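PDB 1RQB: methylmalonyl-CoA carboxyltransferase 5S subunit from Propionibacterium freudenreichii subsp. shermanii, which transfers a carboxyl group from biotin carried on the 1.3S subunit to pyruvate, forming oxaloacetate, with one cobalt ion bound per subunit. Local coordinates for residues Thr89-Lys92 with Arg98-Met101; Glu175-Leu180 with Tyr207-Ala212; Lys441-Asn444 with Glu448-Leu451. One frame throughout, in Å; residues are numbered along the deposited sequence.

Contact 1: residues Thr89-Lys92 with Arg98-Met101; sequences TFRK and RLQM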
ATOM      1  N   THR A  89     -12.262  27.953  11.481  1.00 14.52           N
ATOM      2  CA  THR A  89     -12.118  27.001  12.591  1.00 14.43           C
ATOM      3  C   THR A  89     -10.733  26.352  12.549  1.00 17.18           C
ATOM      4  O   THR A  89     -10.063  26.247  13.575  1.00 13.59           O
ATOM      5  CB  THR A  89     -13.208  25.913  12.535  1.00 17.99           C
ATOM      6  OG1 THR A  89     -14.490  26.533  12.677  1.00 19.17           O
ATOM      7  CG2 THR A  89     -13.026  24.913  13.669  1.00 19.03           C
ATOM      8  N   PHE A  90     -10.294  25.933  11.366  1.00 16.57           N
ATOM      9  CA  PHE A  90      -8.971  25.305  11.241  1.00 15.69           C
ATOM     10  C   PHE A  90      -7.877  26.293  11.648  1.00 15.83           C
ATOM     11  O   PHE A  90      -6.898  25.916  12.291  1.00 13.59           O
ATOM     12  CB  PHE A  90      -8.731  24.851   9.801  1.00 14.55           C
ATOM     13  CG  PHE A  90      -9.383  23.530   9.452  1.00 17.37           C
ATOM     14  CD1 PHE A  90      -9.794  23.270   8.147  1.00 17.51           C
ATOM     15  CD2 PHE A  90      -9.557  22.541  10.412  1.00 19.56           C
ATOM     16  CE1 PHE A  90     -10.372  22.033   7.800  1.00 18.29           C
ATOM     17  CE2 PHE A  90     -10.133  21.300  10.074  1.00 22.34           C
ATOM     18  CZ  PHE A  90     -10.540  21.055   8.761  1.00 19.51           C
ATOM     19  N   ARG A  91      -8.043  27.560  11.276  1.00 12.09           N
ATOM     20  CA  ARG A  91      -7.035  28.582  11.594  1.00 11.25           C
ATOM     21  C   ARG A  91      -6.912  28.737  13.111  1.00 12.96           C
ATOM     22  O   ARG A  91      -5.819  28.912  13.647  1.00 15.13           O
ATOM     23  CB  ARG A  91      -7.451  29.931  10.993  1.00 13.79           C
ATOM     24  CG  ARG A  91      -6.535  31.117  11.309  1.00 14.73           C
ATOM     25  CD  ARG A  91      -5.146  31.006  10.685  1.00 15.45           C
ATOM     26  NE  ARG A  91      -4.297  29.956  11.242  1.00 16.34           N
ATOM     27  CZ  ARG A  91      -3.149  29.576  10.684  1.00 14.89           C
ATOM     28  NH1 ARG A  91      -2.741  30.154   9.560  1.00 12.46           N
ATOM     29  NH2 ARG A  91      -2.392  28.651  11.261  1.00 10.36           N
ATOM     30  N   LYS A  92      -8.049  28.669  13.789  1.00 14.92           N
ATOM     31  CA  LYS A  92      -8.115  28.837  15.248  1.00 15.56           C
ATOM     32  C   LYS A  92      -7.593  27.602  15.988  1.00 19.13           C
ATOM     33  O   LYS A  92      -6.889  27.730  16.988  1.00 16.41           O
ATOM     34  CB  LYS A  92      -9.567  29.115  15.651  1.00 21.01           C
ATOM     35  CG  LYS A  92      -9.813  29.157  17.143  1.00 29.51           C
ATOM     36  CD  LYS A  92     -11.275  29.476  17.455  1.00 33.80           C
ATOM     37  CE  LYS A  92     -12.241  28.494  16.787  1.00 38.93           C
ATOM     38  NZ  LYS A  92     -11.932  27.059  17.073  1.00 42.14           N
ATOM     39  N   ARG A  98       1.242  26.003   9.074  1.00 13.65           N
ATOM     40  CA  ARG A  98       1.056  26.651   7.768  1.00 16.33           C
ATOM     41  C   ARG A  98      -0.140  25.955   7.116  1.00 16.64           C
ATOM     42  O   ARG A  98      -0.060  24.769   6.798  1.00 16.69           O
ATOM     43  CB  ARG A  98       2.246  26.445   6.814  1.00 15.73           C
ATOM     44  CG  ARG A  98       3.569  27.030   7.224  1.00 20.82           C
ATOM     45  CD  ARG A  98       4.550  26.921   6.045  1.00 22.08           C
ATOM     46  NE  ARG A  98       5.873  27.425   6.396  1.00 23.54           N
ATOM     47  CZ  ARG A  98       6.745  26.771   7.159  1.00 31.37           C
ATOM     48  NH1 ARG A  98       6.449  25.569   7.660  1.00 21.84           N
ATOM     49  NH2 ARG A  98       7.914  27.333   7.437  1.00 29.61           N
ATOM     50  N   LEU A  99      -1.246  26.666   6.940  1.00 11.86           N
ATOM     51  CA  LEU A  99      -2.411  26.044   6.295  1.00 12.24           C
ATOM     52  C   LEU A  99      -2.203  26.107   4.782  1.00 16.16           C
ATOM     53  O   LEU A  99      -1.682  27.092   4.261  1.00 13.23           O
ATOM     54  CB  LEU A  99      -3.699  26.768   6.685  1.00 14.59           C
ATOM     55  CG  LEU A  99      -3.970  26.851   8.193  1.00 20.17           C
ATOM     56  CD1 LEU A  99      -5.400  27.351   8.425  1.00 19.22           C
ATOM     57  CD2 LEU A  99      -3.779  25.493   8.835  1.00 17.79           C
ATOM     58  N   GLN A 100      -2.610  25.050   4.085  1.00 11.82           N
ATOM     59  CA  GLN A 100      -2.405  24.998   2.631  1.00 10.69           C
ATOM     60  C   GLN A 100      -3.709  24.618   1.930  1.00 12.20           C
ATOM     61  O   GLN A 100      -4.516  23.861   2.468  1.00 12.43           O
ATOM     62  CB  GLN A 100      -1.320  23.960   2.336  1.00 11.67           C
ATOM     63  CG  GLN A 100      -0.940  23.814   0.882  1.00 10.67           C
ATOM     64  CD  GLN A 100       0.333  22.988   0.713  1.00 16.19           C
ATOM     65  OE1 GLN A 100       1.307  23.183   1.437  1.00 13.33           O
ATOM     66  NE2 GLN A 100       0.329  22.076  -0.255  1.00 16.84           N
HETATM   67  N   MSE A 101      -3.910  25.166   0.732  1.00  8.73           N
HETATM   68  CA  MSE A 101      -5.103  24.839  -0.063  1.00 12.27           C
HETATM   69  C   MSE A 101      -4.672  24.568  -1.506  1.00 13.66           C
HETATM   70  O   MSE A 101      -3.569  24.929  -1.913  1.00 12.34           O
HETATM   71  CB  MSE A 101      -6.110  25.996  -0.092  1.00 14.98           C
HETATM   72  CG  MSE A 101      -5.656  27.224  -0.899  1.00 15.75           C
HETATM   73 SE   MSE A 101      -7.099  28.536  -1.217  1.00 23.66          SE
HETATM   74  CE  MSE A 101      -8.386  27.344  -2.047  1.00 12.41           C
TER
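Arg-91 lays one face of its guanidinium group over the branched end of Leu-99. The methine CG of the leucine stands 3.6 Å above the guanidinium plane, displaced toward the rim, with Arg-91 NH1 3.8 Å from Leu-99 CG. The arginine reaches this position by folding: CG extends opposite the backbone N (chi1 177°), and the chain then bends twice, at chi2 and chi3, which carries the flat group across toward the strand and over Leu-99. Leu-99 CD1 fills the inner side of that curve, 3.8 Å from Arg-91 CA and 4.0 Å from Arg-91 NE, so a single methyl meets both the helix backbone and the folded side chain. Phe-90 adds only its base, with CB 4.4 Å from Leu-99 CD1. Its ring leads away from the leucine, and the side chain also touches Met-46 and Cys-66. The two segments lie on helix 83-93 and on strand 99-103 of the TIM barrel. Strand 99-103 pairs in parallel with strand 63-68, and helix 83-93 belongs to the beta-alpha-beta crossover between them, packed on the outside of the barrel wall. Around the rim of the guanidinium the polar contacts lie outside the two segments. NH2 donates to the carbonyl oxygens of Met-94 and Ser-97, in the turn from helix to strand, while NH1 forms a salt bridge with Asp-132 OD2. That same carboxylate oxygen accepts a hydrogen bond from the backbone N of Leu-99.

Contact 2: residues Glu175-Leu180 with Tyr207-Ala212; sequences EGYVKL and YDIIKA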
ATOM      1  N   GLU A 175      12.879  17.748 -20.058  1.00 19.69           N
ATOM      2  CA  GLU A 175      13.180  19.115 -20.510  1.00 18.56           C
ATOM      3  C   GLU A 175      11.902  19.958 -20.502  1.00 20.11           C
ATOM      4  O   GLU A 175      11.935  21.153 -20.209  1.00 16.09           O
ATOM      5  CB  GLU A 175      13.800  19.093 -21.919  1.00 24.98           C
ATOM      6  CG  GLU A 175      14.140  20.472 -22.473  0.50 30.75           C
ATOM      7  CD  GLU A 175      14.884  20.409 -23.798  0.50 37.14           C
ATOM      8  OE1 GLU A 175      14.355  19.804 -24.756  0.50 39.43           O
ATOM      9  OE2 GLU A 175      16.000  20.968 -23.883  0.50 39.47           O
ATOM     10  N   GLY A 176      10.774  19.338 -20.838  1.00 15.77           N
ATOM     11  CA  GLY A 176       9.526  20.078 -20.844  1.00 17.55           C
ATOM     12  C   GLY A 176       9.137  20.515 -19.440  1.00 15.12           C
ATOM     13  O   GLY A 176       8.633  21.621 -19.251  1.00 14.78           O
ATOM     14  N   TYR A 177       9.363  19.655 -18.451  1.00 16.64           N
ATOM     15  CA  TYR A 177       9.018  19.991 -17.061  1.00 14.87           C
ATOM     16  C   TYR A 177       9.973  21.057 -16.521  1.00 14.45           C
ATOM     17  O   TYR A 177       9.556  21.962 -15.801  1.00 14.71           O
ATOM     18  CB  TYR A 177       9.047  18.729 -16.186  1.00 12.61           C
ATOM     19  CG  TYR A 177       7.912  17.773 -16.515  1.00 15.23           C
ATOM     20  CD1 TYR A 177       8.161  16.437 -16.835  1.00 16.47           C
ATOM     21  CD2 TYR A 177       6.589  18.213 -16.513  1.00 15.18           C
ATOM     22  CE1 TYR A 177       7.109  15.556 -17.147  1.00 14.74           C
ATOM     23  CE2 TYR A 177       5.535  17.349 -16.820  1.00 16.34           C
ATOM     24  CZ  TYR A 177       5.805  16.027 -17.133  1.00 15.97           C
ATOM     25  OH  TYR A 177       4.762  15.185 -17.406  1.00 19.67           O
ATOM     26  N   VAL A 178      11.252  20.959 -16.876  1.00 16.13           N
ATOM     27  CA  VAL A 178      12.250  21.942 -16.430  1.00 15.77           C
ATOM     28  C   VAL A 178      11.872  23.322 -16.974  1.00 16.02           C
ATOM     29  O   VAL A 178      12.033  24.337 -16.297  1.00 16.73           O
ATOM     30  CB  VAL A 178      13.672  21.552 -16.924  1.00 20.29           C
ATOM     31  CG1 VAL A 178      14.660  22.678 -16.662  1.00 19.02           C
ATOM     32  CG2 VAL A 178      14.138  20.295 -16.210  1.00 18.11           C
ATOM     33  N   LYS A 179      11.366  23.349 -18.206  1.00 15.30           N
ATOM     34  CA  LYS A 179      10.942  24.605 -18.842  1.00 16.74           C
ATOM     35  C   LYS A 179       9.758  25.194 -18.072  1.00 16.66           C
ATOM     36  O   LYS A 179       9.719  26.392 -17.794  1.00 16.20           O
ATOM     37  CB  LYS A 179      10.529  24.354 -20.301  1.00 16.95           C
ATOM     38  CG  LYS A 179       9.853  25.554 -20.980  1.00 22.62           C
ATOM     39  CD  LYS A 179       9.369  25.192 -22.383  1.00 28.53           C
ATOM     40  CE  LYS A 179       8.527  26.301 -22.994  1.00 32.05           C
ATOM     41  NZ  LYS A 179       9.223  27.614 -23.032  1.00 41.23           N
ATOM     42  N   LEU A 180       8.786  24.345 -17.743  1.00 16.49           N
ATOM     43  CA  LEU A 180       7.590  24.789 -17.011  1.00 17.52           C
ATOM     44  C   LEU A 180       7.989  25.337 -15.640  1.00 13.21           C
ATOM     45  O   LEU A 180       7.482  26.368 -15.203  1.00 17.22           O
ATOM     46  CB  LEU A 180       6.600  23.631 -16.831  1.00 20.13           C
ATOM     47  CG  LEU A 180       5.280  23.718 -17.593  1.00 31.82           C
ATOM     48  CD1 LEU A 180       4.391  22.549 -17.175  1.00 32.59           C
ATOM     49  CD2 LEU A 180       4.587  25.049 -17.282  1.00 32.96           C
ATOM     50  N   TYR A 207      13.415  10.952  -9.803  1.00 10.98           N
ATOM     51  CA  TYR A 207      14.807  11.357  -9.560  1.00 10.95           C
ATOM     52  C   TYR A 207      15.289  12.309 -10.660  1.00 11.95           C
ATOM     53  O   TYR A 207      15.800  13.392 -10.375  1.00 12.48           O
ATOM     54  CB  TYR A 207      15.703  10.107  -9.528  1.00 11.08           C
ATOM     55  CG  TYR A 207      17.170  10.411  -9.312  1.00  9.75           C
ATOM     56  CD1 TYR A 207      17.724  10.416  -8.027  1.00 14.72           C
ATOM     57  CD2 TYR A 207      18.002  10.713 -10.388  1.00 14.30           C
ATOM     58  CE1 TYR A 207      19.077  10.716  -7.830  1.00 15.69           C
ATOM     59  CE2 TYR A 207      19.356  11.011 -10.200  1.00 15.46           C
ATOM     60  CZ  TYR A 207      19.885  11.012  -8.925  1.00 15.73           C
ATOM     61  OH  TYR A 207      21.214  11.309  -8.742  1.00 16.99           O
ATOM     62  N   ASP A 208      15.118  11.921 -11.921  1.00  9.45           N
ATOM     63  CA  ASP A 208      15.595  12.707 -13.070  1.00 14.36           C
ATOM     64  C   ASP A 208      14.971  14.103 -13.143  1.00 13.77           C
ATOM     65  O   ASP A 208      15.664  15.086 -13.403  1.00 13.20           O
ATOM     66  CB  ASP A 208      15.314  11.973 -14.386  1.00 16.15           C
ATOM     67  CG  ASP A 208      16.120  10.693 -14.533  1.00 19.69           C
ATOM     68  OD1 ASP A 208      17.003  10.433 -13.697  1.00 22.71           O
ATOM     69  OD2 ASP A 208      15.870   9.945 -15.506  1.00 22.88           O
ATOM     70  N   ILE A 209      13.669  14.214 -12.923  1.00 14.14           N
ATOM     71  CA  ILE A 209      13.012  15.526 -13.013  1.00 14.05           C
ATOM     72  C   ILE A 209      13.427  16.425 -11.846  1.00 12.38           C
ATOM     73  O   ILE A 209      13.775  17.588 -12.045  1.00 14.42           O
ATOM     74  CB  ILE A 209      11.459  15.373 -13.058  1.00 13.25           C
ATOM     75  CG1 ILE A 209      11.044  14.733 -14.387  1.00 14.95           C
ATOM     76  CG2 ILE A 209      10.778  16.737 -12.928  1.00 13.53           C
ATOM     77  CD1 ILE A 209       9.605  14.195 -14.399  1.00 15.66           C
ATOM     78  N   ILE A 210      13.382  15.902 -10.628  1.00 11.91           N
ATOM     79  CA  ILE A 210      13.750  16.710  -9.455  1.00 12.79           C
ATOM     80  C   ILE A 210      15.207  17.160  -9.577  1.00 13.51           C
ATOM     81  O   ILE A 210      15.545  18.311  -9.301  1.00 12.07           O
ATOM     82  CB  ILE A 210      13.599  15.914  -8.135  1.00 15.14           C
ATOM     83  CG1 ILE A 210      12.132  15.545  -7.897  1.00 20.78           C
ATOM     84  CG2 ILE A 210      14.128  16.741  -6.964  1.00 13.06           C
ATOM     85  CD1 ILE A 210      11.233  16.720  -7.749  1.00 23.32           C
ATOM     86  N   LYS A 211      16.066  16.250 -10.006  1.00 12.79           N
ATOM     87  CA  LYS A 211      17.492  16.568 -10.160  1.00 15.41           C
ATOM     88  C   LYS A 211      17.684  17.626 -11.251  1.00 16.54           C
ATOM     89  O   LYS A 211      18.464  18.563 -11.086  1.00 13.16           O
ATOM     90  CB  LYS A 211      18.255  15.287 -10.515  1.00 16.47           C
ATOM     91  CG  LYS A 211      19.771  15.419 -10.471  1.00 29.08           C
ATOM     92  CD  LYS A 211      20.214  15.789  -9.052  1.00 33.76           C
ATOM     93  CE  LYS A 211      21.732  15.830  -8.925  1.00 39.49           C
ATOM     94  NZ  LYS A 211      22.316  14.469  -9.079  1.00 36.74           N
ATOM     95  N   ALA A 212      16.972  17.501 -12.368  1.00 11.92           N
ATOM     96  CA  ALA A 212      17.139  18.457 -13.474  1.00 15.12           C
ATOM     97  C   ALA A 212      16.670  19.856 -13.070  1.00 17.56           C
ATOM     98  O   ALA A 212      17.273  20.854 -13.463  1.00 15.49           O
ATOM     99  CB  ALA A 212      16.389  17.977 -14.722  1.00 13.08           C
TER
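Tyr-177 and Ile-209 meet between helices 174-186 and 203-217, with Tyr-177 CD1 3.6 Å from Ile-209 CD1. The methyl approaches the ring obliquely near CD1 and CE1. Ile-209 delivers it through its longer branch: CG1 is set opposite the carbonyl carbon (chi1 -69°), and an extended chi2 then carries CD1 across to the tyrosine. The other branch also touches the tyrosine, Ile-209 CG2 being 4.2 Å from Tyr-177 CB. The second point of contact is smaller: Val-178 CG2 rests 3.6 Å from Ala-212 CB. The short alanine side chain lets the helices come close, and the CA atoms of Val-178 and Ala-212 are 6.7 Å apart.

Beyond this first shell, Val-174 touches both Ile-209 and Ala-212, extending the apolar seam by a turn. Tyr-166 touches Ile-209 and also meets the Tyr-177 ring, the planes at about 35°. The phenol is held at its far end by a hydrogen bond between Tyr-177 OH and the carbonyl of Thr-167. Another hydrogen bond, between Val-178 O and Tyr-217 OH, joins the two helices directly. They are neighbours on the outer layer of the TIM barrel, following strands 159-163 and 191-193. Between the two segments themselves no hydrogen bond forms; cohesion there comes from nondirectional apolar contact, while the outside bonds of Tyr-177 OH and Val-178 O probably fix how ring and helices are turned.

Contact 3: residues Lys441-Asn444 with Glu448-Leu451; sequences KGFN and EDVL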
ATOM      1  N   LYS A 441     -32.527  34.486  -0.339  1.00 31.02           N
ATOM      2  CA  LYS A 441     -32.859  34.379   1.089  1.00 29.07           C
ATOM      3  C   LYS A 441     -31.695  33.684   1.800  1.00 26.39           C
ATOM      4  O   LYS A 441     -31.199  32.661   1.332  1.00 23.91           O
ATOM      5  CB  LYS A 441     -34.137  33.554   1.263  1.00 34.64           C
ATOM      6  CG  LYS A 441     -34.541  33.328   2.712  1.00 42.09           C
ATOM      7  CD  LYS A 441     -35.769  32.437   2.806  1.00 48.39           C
ATOM      8  CE  LYS A 441     -36.146  32.170   4.259  1.00 53.37           C
ATOM      9  NZ  LYS A 441     -37.260  31.185   4.378  1.00 56.91           N
ATOM     10  N   GLY A 442     -31.254  34.242   2.925  1.00 20.45           N
ATOM     11  CA  GLY A 442     -30.147  33.652   3.654  1.00 23.84           C
ATOM     12  C   GLY A 442     -28.804  34.335   3.428  1.00 22.84           C
ATOM     13  O   GLY A 442     -27.892  34.194   4.240  1.00 24.11           O
ATOM     14  N   PHE A 443     -28.674  35.065   2.321  1.00 25.87           N
ATOM     15  CA  PHE A 443     -27.437  35.791   1.999  1.00 26.40           C
ATOM     16  C   PHE A 443     -27.029  36.644   3.203  1.00 27.71           C
ATOM     17  O   PHE A 443     -27.838  37.405   3.729  1.00 24.19           O
ATOM     18  CB  PHE A 443     -27.679  36.661   0.756  1.00 28.75           C
ATOM     19  CG  PHE A 443     -26.521  37.535   0.385  1.00 25.63           C
ATOM     20  CD1 PHE A 443     -26.583  38.908   0.587  1.00 28.56           C
ATOM     21  CD2 PHE A 443     -25.368  36.989  -0.172  1.00 28.61           C
ATOM     22  CE1 PHE A 443     -25.515  39.733   0.241  1.00 31.45           C
ATOM     23  CE2 PHE A 443     -24.290  37.802  -0.522  1.00 28.14           C
ATOM     24  CZ  PHE A 443     -24.363  39.180  -0.315  1.00 32.36           C
ATOM     25  N   ASN A 444     -25.768  36.537   3.636  1.00 24.96           N
ATOM     26  CA  ASN A 444     -25.338  37.276   4.832  1.00 25.11           C
ATOM     27  C   ASN A 444     -24.583  38.565   4.494  1.00 24.92           C
ATOM     28  O   ASN A 444     -23.973  39.168   5.376  1.00 23.52           O
ATOM     29  CB  ASN A 444     -24.496  36.383   5.765  1.00 23.32           C
ATOM     30  CG  ASN A 444     -23.172  35.950   5.154  1.00 24.55           C
ATOM     31  OD1 ASN A 444     -22.675  36.559   4.208  1.00 24.03           O
ATOM     32  ND2 ASN A 444     -22.580  34.893   5.718  1.00 21.43           N
ATOM     33  N   GLU A 448     -17.582  36.807   1.099  1.00 17.54           N
ATOM     34  CA  GLU A 448     -17.457  35.342   1.125  1.00 20.02           C
ATOM     35  C   GLU A 448     -18.705  34.697   0.518  1.00 17.72           C
ATOM     36  O   GLU A 448     -18.605  33.742  -0.250  1.00 16.54           O
ATOM     37  CB  GLU A 448     -17.262  34.817   2.554  1.00 22.12           C
ATOM     38  CG  GLU A 448     -15.897  35.083   3.182  1.00 24.77           C
ATOM     39  CD  GLU A 448     -15.754  36.456   3.827  1.00 29.72           C
ATOM     40  OE1 GLU A 448     -14.791  36.633   4.608  1.00 30.16           O
ATOM     41  OE2 GLU A 448     -16.582  37.353   3.557  1.00 28.47           O
ATOM     42  N   ASP A 449     -19.884  35.219   0.863  1.00 15.93           N
ATOM     43  CA  ASP A 449     -21.152  34.683   0.352  1.00 16.79           C
ATOM     44  C   ASP A 449     -21.304  35.010  -1.136  1.00 15.98           C
ATOM     45  O   ASP A 449     -21.863  34.217  -1.892  1.00 14.15           O
ATOM     46  CB  ASP A 449     -22.334  35.250   1.151  1.00 20.01           C
ATOM     47  CG  ASP A 449     -22.878  34.263   2.188  1.00 27.62           C
ATOM     48  OD1 ASP A 449     -22.116  33.389   2.671  1.00 24.55           O
ATOM     49  OD2 ASP A 449     -24.075  34.380   2.536  1.00 27.48           O
ATOM     50  N   VAL A 450     -20.830  36.179  -1.568  1.00 14.59           N
ATOM     51  CA  VAL A 450     -20.907  36.508  -2.999  1.00 14.38           C
ATOM     52  C   VAL A 450     -20.017  35.526  -3.764  1.00 11.73           C
ATOM     53  O   VAL A 450     -20.364  35.063  -4.850  1.00 13.28           O
ATOM     54  CB  VAL A 450     -20.443  37.970  -3.277  1.00 18.95           C
ATOM     55  CG1 VAL A 450     -20.453  38.256  -4.779  1.00 19.20           C
ATOM     56  CG2 VAL A 450     -21.368  38.959  -2.550  1.00 21.17           C
ATOM     57  N   LEU A 451     -18.870  35.190  -3.182  1.00 13.97           N
ATOM     58  CA  LEU A 451     -17.959  34.227  -3.818  1.00 13.04           C
ATOM     59  C   LEU A 451     -18.652  32.867  -3.911  1.00 14.20           C
ATOM     60  O   LEU A 451     -18.573  32.182  -4.930  1.00 15.47           O
ATOM     61  CB  LEU A 451     -16.657  34.112  -3.015  1.00 16.26           C
ATOM     62  CG  LEU A 451     -15.766  35.345  -3.144  1.00 18.93           C
ATOM     63  CD1 LEU A 451     -14.703  35.363  -2.069  1.00 18.53           C
ATOM     64  CD2 LEU A 451     -15.133  35.359  -4.538  1.00 21.06           C
TER
HETATM   65  O   HOH W   1     -19.940  33.145   4.571  1.00 29.84           O
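Asp-449 and Phe-443 form the compact half of this contact, where the loop before helix 447-455 folds back onto the helix. CG of Phe-443 stands opposite the backbone N (chi1 176°), which sends the ring toward Asp-449 and Val-450. Phe-443 CE2 lies 3.6 Å from Asp-449 CB, and the ring and carboxylate planes are 46° apart. Val-450 approaches the same ring at its edge, its CG2 3.7 Å from Phe-443 CE2, while Ala-437 and Phe-464 add further apolar cover. Beside the ring, Asn-444 N donates to Asp-449 OD2 at 3.0 Å, a fairly straight bond that arrives from above the carboxylate plane.

The exposed side belongs to the Asn-444 amide, which lies almost parallel to the carboxylate, the planes 14° apart. Its OD1 sits 3.1 Å from Asp-449 OD2, both of them acceptors, and is hydrogen-bonded with Thr-446 OG1. A water lies 2.9 Å from Asp-449 OD1 and is only weakly bonded to Asn-444 ND2. Arg-467 forms a salt bridge with Asp-449 OD1 and a hydrogen bond with Gly-442 O, tying loop and helix together. Its positive charge would probably offset the negative potential of the clustered oxygens and favour the ionised carboxylate.

Contacts 1 and 2 belong to the TIM barrel; contact 3 lies in the conserved carboxylase domain. Contact 1 is nearest to the substrate site, the side chain of Phe-90 being about 7 Å from that of His-36 and about 12 Å from that of the cobalt ligand Asp-34, whereas contacts 2 and 3 are remote from the annotated sites. Centre to centre, contact 1 is about 22 Å from contact 3 and about 31 Å from contact 2; contacts 2 and 3 are about 44 Å apart, and the centre of the chain falls between them. Contacts 1 and 3 are nevertheless joined through helix 83-93, where Trp-84 meets Glu-448 and Leu-451 of helix 447-455.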